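Local coordinates for aminopeptidase N family protein (Idiomarina loihiensis L2TR, PDB 4FGM) that probably acts as a zinc-dependent aminopeptidase of the M61 (glycyl aminopeptidase) family and carries a PDZ domain, at residues V485-K490 / D518-I523; Q496-L501 / L526-Q531; A512-G517 / V546-F551. All coordinates share one frame; numbering follows the deposited sequence.

Overall arrangement
The three contacts show how a small PDZ domain is assembled from residues distant in sequence. Interactions 1 and 2 have centres about 8 Å apart, interactions 1 and 3 about 7 Å, and interactions 2 and 3 about 11 Å. Their segments alternate along the chain, and all three reach one antiparallel sheet. Strand 519-523, with D518 just before it, lies between strands 497-503 and 545-552, joined by probable backbone hydrogen bonds such as V500 N to D518 O (2.9 Å) and I521 N to H549 O (2.7 Å). The centres of all three contacts lie about 30 to 33 Å from the chain's centre, away from the zinc ion held by H273, H277 and E307 and from the maleic acid pocket.

Interaction 1 (V485-K490 / D518-I523); sequences VNFGAK and DKIIAI
F487 sends its ring across to strand 519-523, and two isoleucines receive it in different ways. I520 lies over one face: its CD1 sits 4.3 Å from the ring centroid and only 26° off the ring normal, a CH-pi contact in which the methyl lies nearer the CE1 and CZ side than the middle. I523 instead meets the edge of the ring, its CD1 lying in the ring plane at 3.6 Å from F487 CZ. One flat group is thus touched on a face and at an edge by the ends of two similar side chains, both of which come from the direction opposite to the ring.

Three residues apart on a regular strand, I520 and I523 would face opposite sides of the sheet. Here I521 and A522 both lie opposite H549 in a classic beta bulge, and the extra residue brings the two isoleucines onto one face. In I520 CD1 is anti to CA (chi2 172°), which stretches the branch out toward the ring. The loop bearing F487 is fixed by D471, whose carboxylate accepts the backbone N-H groups of F487, G488 and A489; W563 meets the ring edge-to-face, and L561 of strand 555-562 also touches F487.

All three touching residues are buried and their contact is wholly apolar, which implies that shape and dispersion, rather than directed bonds, hold the F487 ring against I520 and I523 in the core of the PDZ domain, while polar bonds of the loop run to D471.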
loop_
_atom_site.group_PDB
_atom_site.type_symbol
_atom_site.label_atom_id
_atom_site.label_comp_id
_atom_site.label_asym_id
_atom_site.label_seq_id
_atom_site.Cartn_x
_atom_site.Cartn_y
_atom_site.Cartn_z
ATOM N N VAL A 485 -17.920 -28.719 3.027
ATOM C CA VAL A 485 -18.550 -27.775 3.955
ATOM C C VAL A 485 -17.519 -26.786 4.483
ATOM O O VAL A 485 -16.306 -27.017 4.364
ATOM C CB VAL A 485 -19.151 -28.492 5.197
ATOM C CG1 VAL A 485 -20.136 -29.550 4.752
ATOM C CG2 VAL A 485 -18.025 -29.142 6.026
ATOM N N ASN A 486 -17.993 -25.658 5.005
ATOM C CA ASN A 486 -17.092 -24.685 5.613
ATOM C C ASN A 486 -17.838 -23.768 6.570
ATOM O O ASN A 486 -19.063 -23.658 6.537
ATOM C CB ASN A 486 -16.292 -23.874 4.574
ATOM C CG ASN A 486 -17.130 -22.899 3.795
ATOM O OD1 ASN A 486 -18.297 -22.674 4.089
ATOM N ND2 ASN A 486 -16.520 -22.299 2.788
ATOM N N PHE A 487 -17.092 -23.130 7.454
ATOM C CA PHE A 487 -17.687 -22.260 8.446
ATOM C C PHE A 487 -18.320 -21.014 7.896
ATOM O O PHE A 487 -19.304 -20.524 8.445
ATOM C CB PHE A 487 -16.634 -21.843 9.469
ATOM C CG PHE A 487 -16.253 -22.932 10.416
ATOM C CD1 PHE A 487 -17.108 -23.297 11.444
ATOM C CD2 PHE A 487 -15.030 -23.581 10.293
ATOM C CE1 PHE A 487 -16.751 -24.299 12.335
ATOM C CE2 PHE A 487 -14.666 -24.585 11.180
ATOM C CZ PHE A 487 -15.523 -24.940 12.203
ATOM N N GLY A 488 -17.774 -20.510 6.800
ATOM C CA GLY A 488 -18.273 -19.260 6.274
ATOM C C GLY A 488 -17.654 -18.252 7.237
ATOM O O GLY A 488 -18.290 -17.285 7.657
ATOM N N ALA A 489 -16.399 -18.514 7.598
ATOM C CA ALA A 489 -15.656 -17.672 8.523
ATOM C C ALA A 489 -14.157 -17.944 8.446
ATOM O O ALA A 489 -13.726 -19.090 8.303
ATOM C CB ALA A 489 -16.150 -17.912 9.956
ATOM N N LYS A 490 -13.356 -16.892 8.544
ATOM C CA LYS A 490 -11.911 -17.063 8.519
ATOM C C LYS A 490 -11.441 -17.323 9.947
ATOM O O LYS A 490 -12.069 -16.874 10.901
ATOM C CB LYS A 490 -11.223 -15.818 7.962
ATOM C CG LYS A 490 -11.302 -15.674 6.451
ATOM C CD LYS A 490 -10.531 -14.453 5.991
ATOM C CE LYS A 490 -9.080 -14.523 6.442
ATOM N NZ LYS A 490 -8.342 -13.271 6.129
ATOM N N ASP A 518 -14.088 -15.057 18.933
ATOM C CA ASP A 518 -14.378 -16.306 19.625
ATOM C C ASP A 518 -13.276 -17.316 19.303
ATOM O O ASP A 518 -12.580 -17.187 18.293
ATOM C CB ASP A 518 -15.708 -16.903 19.148
ATOM C CG ASP A 518 -16.900 -16.027 19.456
ATOM O OD1 ASP A 518 -16.758 -15.068 20.244
ATOM O OD2 ASP A 518 -17.991 -16.313 18.917
ATOM N N LYS A 519 -13.112 -18.312 20.167
ATOM C CA LYS A 519 -12.133 -19.360 19.918
ATOM C C LYS A 519 -12.822 -20.712 19.956
ATOM O O LYS A 519 -13.262 -21.165 21.010
ATOM C CB LYS A 519 -10.990 -19.342 20.939
ATOM C CG LYS A 519 -10.020 -20.506 20.724
ATOM C CD LYS A 519 -8.561 -20.114 20.894
ATOM C CE LYS A 519 -8.192 -19.921 22.350
ATOM N NZ LYS A 519 -8.437 -21.161 23.146
ATOM N N ILE A 520 -12.936 -21.338 18.791
ATOM C CA ILE A 520 -13.561 -22.641 18.690
ATOM C C ILE A 520 -12.617 -23.634 19.348
ATOM O O ILE A 520 -11.444 -23.730 19.000
ATOM C CB ILE A 520 -13.810 -23.028 17.222
ATOM C CG1 ILE A 520 -14.788 -22.032 16.587
ATOM C CG2 ILE A 520 -14.401 -24.428 17.146
ATOM C CD1 ILE A 520 -14.959 -22.196 15.096
ATOM N N ILE A 521 -13.152 -24.365 20.316
ATOM C CA ILE A 521 -12.387 -25.325 21.087
ATOM C C ILE A 521 -12.682 -26.778 20.700
ATOM O O ILE A 521 -11.817 -27.643 20.789
ATOM C CB ILE A 521 -12.645 -25.043 22.596
ATOM C CG1 ILE A 521 -11.307 -24.831 23.284
ATOM C CG2 ILE A 521 -13.524 -26.103 23.232
ATOM C CD1 ILE A 521 -10.568 -23.626 22.745
ATOM N N ALA A 522 -13.904 -27.043 20.259
ATOM C CA ALA A 522 -14.266 -28.392 19.836
ATOM C C ALA A 522 -15.354 -28.354 18.772
ATOM O O ALA A 522 -16.162 -27.429 18.727
ATOM C CB ALA A 522 -14.739 -29.217 21.031
ATOM N N ILE A 523 -15.345 -29.360 17.906
ATOM C CA ILE A 523 -16.341 -29.500 16.853
ATOM C C ILE A 523 -16.846 -30.935 16.985
ATOM O O ILE A 523 -16.054 -31.877 16.961
ATOM C CB ILE A 523 -15.718 -29.289 15.453
ATOM C CG1 ILE A 523 -15.225 -27.844 15.315
ATOM C CG2 ILE A 523 -16.751 -29.596 14.366
ATOM C CD1 ILE A 523 -14.250 -27.647 14.177
#

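Interaction 2 (Q496-L501 / L526-Q531); sequences QGLDVL and LQATEQ
L498 lays its branched end against A528, its CG 4.1 Å from A528 CB and its CD1 about as near. The other methyl takes a different partner: L498 CD2 comes to 3.8 Å from the carbonyl oxygen T529 O, so the two branches divide between a side chain and the following backbone. The first torsion explains the reach, because with CG anti to the carbonyl carbon (chi1 -47°) the end of the leucine approaches A528 although its CB sets out at an angle to that segment.

Beside this apolar overlap the backbones themselves draw close. G497 CA points a hydrogen at A528 O across 3.3 Å, and the angle of 167° at the hydrogen makes this a nearly straight CA-H...O contact. Glycine suits the place, since at its backbone angles (phi 138°) a side chain would press on the carbonyl oxygen of the residue before.

The contact joins strand 497-503 of the PDZ sheet to the turn that leaves strand 526-527 on the way to helix 533-537. Strand 519-523 lies alongside and supplies I520 against L498 and I523 against A528, while Y491 and A493 of strand 489-494 also touch the leucine. With an alanine at L498, A528 CB and the T529 carbonyl would probably lose the two methyls that lie against them, opening a gap beside I520. T529 turns its own side chain away from the strand, and its OG1 accepts a hydrogen bond from S532 N, while S532 OG is bonded to Q527 O.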
loop_
_atom_site.group_PDB
_atom_site.type_symbol
_atom_site.label_atom_id
_atom_site.label_comp_id
_atom_site.label_asym_id
_atom_site.label_seq_id
_atom_site.Cartn_x
_atom_site.Cartn_y
_atom_site.Cartn_z
ATOM N N GLN A 496 -4.209 -24.706 20.425
ATOM C CA GLN A 496 -5.153 -24.225 21.419
ATOM C C GLN A 496 -6.571 -24.043 20.876
ATOM O O GLN A 496 -7.513 -23.833 21.639
ATOM C CB GLN A 496 -4.645 -22.909 22.023
ATOM C CG GLN A 496 -3.436 -23.051 22.948
ATOM C CD GLN A 496 -2.130 -23.340 22.210
ATOM O OE1 GLN A 496 -1.469 -24.350 22.469
ATOM N NE2 GLN A 496 -1.750 -22.450 21.297
ATOM N N GLY A 497 -6.731 -24.130 19.561
ATOM C CA GLY A 497 -8.052 -23.960 18.989
ATOM C C GLY A 497 -8.049 -23.123 17.723
ATOM O O GLY A 497 -6.996 -22.812 17.175
ATOM N N LEU A 498 -9.241 -22.756 17.265
ATOM C CA LEU A 498 -9.396 -21.957 16.056
ATOM C C LEU A 498 -9.868 -20.547 16.424
ATOM O O LEU A 498 -11.027 -20.363 16.798
ATOM C CB LEU A 498 -10.431 -22.610 15.130
ATOM C CG LEU A 498 -10.345 -24.120 14.861
ATOM C CD1 LEU A 498 -11.498 -24.536 13.955
ATOM C CD2 LEU A 498 -9.007 -24.468 14.226
ATOM N N ASP A 499 -8.975 -19.563 16.337
ATOM C CA ASP A 499 -9.348 -18.185 16.646
ATOM C C ASP A 499 -10.074 -17.569 15.451
ATOM O O ASP A 499 -9.500 -17.407 14.377
ATOM C CB ASP A 499 -8.110 -17.360 17.008
ATOM C CG ASP A 499 -7.726 -17.510 18.472
ATOM O OD1 ASP A 499 -8.518 -17.086 19.343
ATOM O OD2 ASP A 499 -6.642 -18.058 18.755
ATOM N N VAL A 500 -11.344 -17.236 15.642
ATOM C CA VAL A 500 -12.150 -16.669 14.570
ATOM C C VAL A 500 -11.783 -15.217 14.225
ATOM O O VAL A 500 -11.767 -14.331 15.089
ATOM C CB VAL A 500 -13.657 -16.775 14.926
ATOM C CG1 VAL A 500 -14.508 -16.231 13.795
ATOM C CG2 VAL A 500 -14.013 -18.233 15.189
ATOM N N LEU A 501 -11.497 -14.980 12.949
ATOM C CA LEU A 501 -11.120 -13.651 12.477
ATOM C C LEU A 501 -12.279 -12.882 11.830
ATOM O O LEU A 501 -12.468 -11.705 12.108
ATOM C CB LEU A 501 -9.954 -13.777 11.494
ATOM C CG LEU A 501 -8.752 -14.573 12.019
ATOM C CD1 LEU A 501 -7.730 -14.772 10.910
ATOM C CD2 LEU A 501 -8.132 -13.847 13.197
ATOM N N LEU A 526 -15.084 -33.013 19.418
ATOM C CA LEU A 526 -13.692 -33.367 19.153
ATOM C C LEU A 526 -12.798 -32.131 19.174
ATOM O O LEU A 526 -13.142 -31.081 18.628
ATOM C CB LEU A 526 -13.574 -34.075 17.802
ATOM C CG LEU A 526 -14.275 -35.431 17.725
ATOM C CD1 LEU A 526 -14.101 -36.030 16.336
ATOM C CD2 LEU A 526 -13.684 -36.364 18.790
ATOM N N GLN A 527 -11.645 -32.254 19.817
ATOM C CA GLN A 527 -10.722 -31.129 19.916
ATOM C C GLN A 527 -10.392 -30.515 18.558
ATOM O O GLN A 527 -9.931 -31.200 17.649
ATOM C CB GLN A 527 -9.433 -31.568 20.608
ATOM C CG GLN A 527 -8.440 -30.448 20.837
ATOM C CD GLN A 527 -7.252 -30.908 21.646
ATOM O OE1 GLN A 527 -6.947 -32.095 21.687
ATOM N NE2 GLN A 527 -6.566 -29.971 22.283
ATOM N N ALA A 528 -10.630 -29.217 18.427
ATOM C CA ALA A 528 -10.356 -28.515 17.181
ATOM C C ALA A 528 -8.968 -27.886 17.213
ATOM O O ALA A 528 -8.663 -27.089 18.094
ATOM C CB ALA A 528 -11.414 -27.436 16.954
ATOM N N THR A 529 -8.128 -28.234 16.249
ATOM C CA THR A 529 -6.781 -27.681 16.197
ATOM C C THR A 529 -6.387 -27.474 14.748
ATOM O O THR A 529 -7.177 -27.724 13.840
ATOM C CB THR A 529 -5.741 -28.642 16.806
ATOM O OG1 THR A 529 -5.677 -29.829 16.010
ATOM C CG2 THR A 529 -6.108 -29.021 18.227
ATOM N N GLU A 530 -5.156 -27.023 14.545
ATOM C CA GLU A 530 -4.628 -26.807 13.210
ATOM C C GLU A 530 -4.544 -28.179 12.555
ATOM O O GLU A 530 -4.843 -28.345 11.373
ATOM C CB GLU A 530 -3.229 -26.197 13.301
ATOM C CG GLU A 530 -2.672 -25.688 11.984
ATOM C CD GLU A 530 -1.357 -24.945 12.159
ATOM O OE1 GLU A 530 -0.922 -24.268 11.202
ATOM O OE2 GLU A 530 -0.757 -25.040 13.255
ATOM N N GLN A 531 -4.146 -29.158 13.362
ATOM C CA GLN A 531 -3.984 -30.538 12.929
ATOM C C GLN A 531 -5.281 -31.264 12.606
ATOM O O GLN A 531 -5.349 -32.018 11.644
ATOM C CB GLN A 531 -3.258 -31.341 14.014
ATOM C CG GLN A 531 -1.850 -30.878 14.346
ATOM C CD GLN A 531 -0.859 -31.183 13.242
ATOM O OE1 GLN A 531 -0.834 -30.513 12.208
ATOM N NE2 GLN A 531 -0.039 -32.208 13.452
#

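Interaction 3 (A512-G517 / V546-F551); sequences AGLSAG and VTIHAF
Apolar packing carries the contact across from L514, and both close contacts run through a single methyl. L514 CD2 comes to 3.8 Å from A550 CB and, more loosely, to 4.3 Å from I548 CG2. The two strand residues are spaced by one, so both send their CB toward the loop, whereas H549 between them points away. The leucine's CB starts out obliquely to strand 545-552; chi1 of -74° places CG beside the backbone N, and chi2 of 164° sends CD1 on anti to CA and leaves CD2, the other branch, turned to the strand. A550, with only a CB, probably leaves room for this close approach, while the larger I548 is met through its CG2 branch.

Backbone conformation shapes the loop that presents L514. G513 leaves helix 508-512 with positive phi and two bonds back into the last turn, a Schellman motif, and a side chain there would be jammed against the preceding carbonyl oxygen. G517 also has positive phi, and the run A512 to D518 matches the AGLxxGD signature familiar from bacterial PDZ domains.

Polar bonds lie just outside this apolar patch. The carboxylate oxygen D518 OD2 accepts the backbone N-H of S515 and forms a salt bridge with R552, which in turn donates to G513 O; the buried aspartate and its arginine partner thereby link G513 and S515 to D518 at the loop's far end.

Among its neighbours, L514 also touches I520 of strand 519-523 and L559 of strand 555-562, A512 at the end of helix 508-512 touches L561, and the backbone of G517 bonds to V500 of strand 497-503.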
loop_
_atom_site.group_PDB
_atom_site.type_symbol
_atom_site.label_atom_id
_atom_site.label_comp_id
_atom_site.label_asym_id
_atom_site.label_seq_id
_atom_site.Cartn_x
_atom_site.Cartn_y
_atom_site.Cartn_z
ATOM N N ALA A 512 -24.967 -20.168 13.625
ATOM C CA ALA A 512 -24.697 -20.864 14.867
ATOM C C ALA A 512 -24.473 -19.868 16.001
ATOM O O ALA A 512 -24.581 -20.215 17.170
ATOM C CB ALA A 512 -23.481 -21.761 14.690
ATOM N N GLY A 513 -24.165 -18.624 15.644
ATOM C CA GLY A 513 -23.935 -17.606 16.649
ATOM C C GLY A 513 -22.477 -17.402 17.011
ATOM O O GLY A 513 -22.178 -16.956 18.113
ATOM N N LEU A 514 -21.566 -17.749 16.108
ATOM C CA LEU A 514 -20.138 -17.555 16.358
ATOM C C LEU A 514 -19.776 -16.144 15.910
ATOM O O LEU A 514 -20.401 -15.596 15.000
ATOM C CB LEU A 514 -19.306 -18.566 15.558
ATOM C CG LEU A 514 -19.290 -20.009 16.054
ATOM C CD1 LEU A 514 -18.770 -20.916 14.950
ATOM C CD2 LEU A 514 -18.429 -20.104 17.307
ATOM N N SER A 515 -18.752 -15.564 16.523
ATOM C CA SER A 515 -18.347 -14.214 16.167
ATOM C C SER A 515 -16.849 -14.065 16.127
ATOM O O SER A 515 -16.122 -14.847 16.745
ATOM C CB SER A 515 -18.907 -13.210 17.180
ATOM O OG SER A 515 -20.321 -13.261 17.225
ATOM N N ALA A 516 -16.387 -13.050 15.400
ATOM C CA ALA A 516 -14.962 -12.783 15.313
ATOM C C ALA A 516 -14.495 -12.583 16.747
ATOM O O ALA A 516 -15.174 -11.924 17.535
ATOM C CB ALA A 516 -14.714 -11.528 14.498
ATOM N N GLY A 517 -13.352 -13.165 17.091
ATOM C CA GLY A 517 -12.842 -13.034 18.450
ATOM C C GLY A 517 -13.049 -14.297 19.268
ATOM O O GLY A 517 -12.294 -14.571 20.198
ATOM N N VAL A 546 -23.807 -30.342 13.847
ATOM C CA VAL A 546 -22.852 -30.695 14.885
ATOM C C VAL A 546 -22.884 -29.625 15.960
ATOM O O VAL A 546 -23.375 -28.511 15.742
ATOM C CB VAL A 546 -21.415 -30.778 14.347
ATOM C CG1 VAL A 546 -21.315 -31.857 13.280
ATOM C CG2 VAL A 546 -20.987 -29.424 13.802
ATOM N N THR A 547 -22.366 -29.974 17.126
ATOM C CA THR A 547 -22.312 -29.043 18.231
ATOM C C THR A 547 -20.936 -28.392 18.211
ATOM O O THR A 547 -19.936 -29.051 17.935
ATOM C CB THR A 547 -22.546 -29.778 19.563
ATOM O OG1 THR A 547 -23.880 -30.295 19.577
ATOM C CG2 THR A 547 -22.361 -28.833 20.748
ATOM N N ILE A 548 -20.892 -27.091 18.471
ATOM C CA ILE A 548 -19.626 -26.376 18.486
ATOM C C ILE A 548 -19.417 -25.835 19.887
ATOM O O ILE A 548 -20.348 -25.294 20.484
ATOM C CB ILE A 548 -19.627 -25.154 17.539
ATOM C CG1 ILE A 548 -19.906 -25.581 16.095
ATOM C CG2 ILE A 548 -18.293 -24.402 17.677
ATOM C CD1 ILE A 548 -18.852 -26.450 15.483
ATOM N N HIS A 549 -18.211 -25.991 20.418
ATOM C CA HIS A 549 -17.908 -25.452 21.733
ATOM C C HIS A 549 -16.882 -24.362 21.482
ATOM O O HIS A 549 -15.826 -24.620 20.892
ATOM C CB HIS A 549 -17.323 -26.513 22.664
ATOM C CG HIS A 549 -18.327 -27.504 23.158
ATOM N ND1 HIS A 549 -18.556 -28.710 22.531
ATOM C CD2 HIS A 549 -19.166 -27.471 24.222
ATOM C CE1 HIS A 549 -19.489 -29.375 23.186
ATOM N NE2 HIS A 549 -19.876 -28.646 24.216
ATOM N N ALA A 550 -17.184 -23.147 21.915
ATOM C CA ALA A 550 -16.264 -22.060 21.681
ATOM C C ALA A 550 -16.336 -21.048 22.786
ATOM O O ALA A 550 -17.362 -20.866 23.434
ATOM C CB ALA A 550 -16.574 -21.402 20.353
ATOM N N PHE A 551 -15.216 -20.390 22.999
ATOM C CA PHE A 551 -15.132 -19.370 24.025
ATOM C C PHE A 551 -15.355 -17.974 23.486
ATOM O O PHE A 551 -14.774 -17.622 22.421
ATOM C CB PHE A 551 -13.752 -19.350 24.660
ATOM C CG PHE A 551 -13.552 -20.370 25.713
ATOM C CD1 PHE A 551 -14.225 -20.255 26.924
ATOM C CD2 PHE A 551 -12.677 -21.437 25.513
ATOM C CE1 PHE A 551 -14.036 -21.190 27.928
ATOM C CE2 PHE A 551 -12.479 -22.381 26.505
ATOM C CZ PHE A 551 -13.154 -22.260 27.718
#